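SRPBCC family protein (Bacillus thuringiensis serovar konkukian, PDB 3F08) is of unknown function but, as a member of the Bet v 1-like polyketide cyclase and lipid transport family, probably binds a hydrophobic ligand. Local coordinates at residues L60-F63 and R68-T71. The protein carries 5 engineered substitutions. Residues are numbered along the deposited sequence; the frame is centred on the assembly and turned at random.
Sequences LEVF and RYYT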
# COMPACT_ATOMS: atom_id res chain seq x y z
N LEU B 60 -2.42 -0.89 -6.97
CA LEU B 60 -2.89 -0.81 -5.59
C LEU B 60 -3.72 0.47 -5.44
O LEU B 60 -3.22 1.57 -5.73
CB LEU B 60 -1.71 -0.75 -4.61
CG LEU B 60 -2.06 -0.64 -3.12
CD1 LEU B 60 -2.73 -1.94 -2.65
CD2 LEU B 60 -0.81 -0.37 -2.29
N GLU B 61 -4.97 0.34 -5.00
CA GLU B 61 -5.84 1.51 -4.84
C GLU B 61 -5.99 1.93 -3.38
O GLU B 61 -5.93 3.12 -3.06
CB GLU B 61 -7.22 1.24 -5.42
CG GLU B 61 -7.27 1.02 -6.93
CD GLU B 61 -6.94 2.27 -7.73
OE1 GLU B 61 -7.01 3.38 -7.16
OE2 GLU B 61 -6.61 2.14 -8.93
N VAL B 62 -6.23 0.95 -2.51
CA VAL B 62 -6.39 1.20 -1.09
C VAL B 62 -5.73 0.08 -0.31
O VAL B 62 -5.71 -1.08 -0.74
CB VAL B 62 -7.89 1.24 -0.67
CG1 VAL B 62 -8.00 1.74 0.76
CG2 VAL B 62 -8.70 2.16 -1.60
N PHE B 63 -5.20 0.42 0.85
CA PHE B 63 -4.59 -0.55 1.73
C PHE B 63 -4.83 -0.11 3.16
O PHE B 63 -4.68 1.08 3.48
CB PHE B 63 -3.08 -0.67 1.46
CG PHE B 63 -2.36 -1.57 2.42
CD1 PHE B 63 -1.91 -1.08 3.66
CD2 PHE B 63 -2.14 -2.91 2.11
CE1 PHE B 63 -1.26 -1.93 4.57
CE2 PHE B 63 -1.49 -3.76 3.01
CZ PHE B 63 -1.05 -3.28 4.24
N ARG B 68 -7.38 -4.98 7.74
CA ARG B 68 -6.99 -6.12 6.92
C ARG B 68 -7.61 -6.27 5.53
O ARG B 68 -8.28 -7.27 5.23
CB ARG B 68 -7.21 -7.42 7.72
CG ARG B 68 -6.54 -7.41 9.10
CD ARG B 68 -6.75 -8.73 9.84
NE ARG B 68 -8.17 -9.01 10.02
CZ ARG B 68 -8.87 -8.67 11.10
NH1 ARG B 68 -8.28 -8.05 12.12
NH2 ARG B 68 -10.16 -8.95 11.16
N TYR B 69 -7.40 -5.29 4.67
CA TYR B 69 -7.91 -5.39 3.31
C TYR B 69 -7.10 -4.49 2.38
O TYR B 69 -6.42 -3.57 2.83
CB TYR B 69 -9.39 -5.00 3.26
CG TYR B 69 -9.67 -3.51 3.30
CD1 TYR B 69 -9.66 -2.75 2.14
CD2 TYR B 69 -9.97 -2.87 4.50
CE1 TYR B 69 -9.95 -1.38 2.16
CE2 TYR B 69 -10.26 -1.51 4.55
CZ TYR B 69 -10.25 -0.77 3.37
OH TYR B 69 -10.55 0.57 3.40
N TYR B 70 -7.14 -4.81 1.09
CA TYR B 70 -6.51 -3.98 0.09
C TYR B 70 -7.40 -4.04 -1.13
O TYR B 70 -8.12 -5.02 -1.34
CB TYR B 70 -5.05 -4.37 -0.21
CG TYR B 70 -4.77 -5.68 -0.91
CD1 TYR B 70 -5.05 -5.87 -2.26
CD2 TYR B 70 -4.12 -6.71 -0.22
CE1 TYR B 70 -4.68 -7.06 -2.92
CE2 TYR B 70 -3.75 -7.88 -0.86
CZ TYR B 70 -4.03 -8.06 -2.20
OH TYR B 70 -3.63 -9.23 -2.81
N THR B 71 -7.40 -2.96 -1.90
CA THR B 71 -8.23 -2.84 -3.08
C THR B 71 -7.32 -2.56 -4.25
O THR B 71 -6.40 -1.75 -4.15
CB THR B 71 -9.23 -1.68 -2.92
OG1 THR B 71 -10.04 -1.91 -1.76
CG2 THR B 71 -10.12 -1.54 -4.16
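A classic beta bulge in the hairpin of strands 55-64 and 69-74 sets E61 and V62 together against T71. The carbonyl oxygen T71 O accepts from both amides of the bulge: E61 N lies 2.7 Å from T71 O, and V62 N is 3.2 Å from the same oxygen. In return T71 N donates to V62 O at 2.8 Å, and Y70 CA brings its hydrogen to V62 O as well, a weak CH···O contact. The extra residue is accommodated by the helix-like backbone of E61 (psi -45°), whose carboxylate turns away to bond S73.

Regular pairing covers V62 with T71 and F63 with Y70, before a G1 bulge in which R68 and Y69 both face N64. Side chains here alternate between the faces of the antiparallel sheet that forms the scaffold of this Bet v 1-like fold. V62 and T71, a hydrogen-bonded pair, lie side by side with V62 CB 3.9 Å from T71 CB; beta-branched residues suit such extended backbone. T71 OG1 lies beside its backbone N (chi1 -58°), from where it bonds T87 of strand 81-92. On the same face the Y69 side chain comes back toward V62, its CE1 3.9 Å from V62 CG1.

The opposite face carries L60, F63 and Y70, all buried, where large apolar side chains fit. F63 and Y70 form a non-hydrogen-bonded pair in which F63 CD2 rests 4.0 Å from Y70 CB, while L60 CD1 meets that same Y70 CB at 4.2 Å. With the Y70 ring swung between its own N and carbonyl carbon (chi1 68°), the phenol leads away from F63, meets F24 edge-to-face and, by its polar end, accepts a hydrogen bond from R46 NH1. V62 and F63 also pair antiparallel with a strand of the second subunit, extending the sheet.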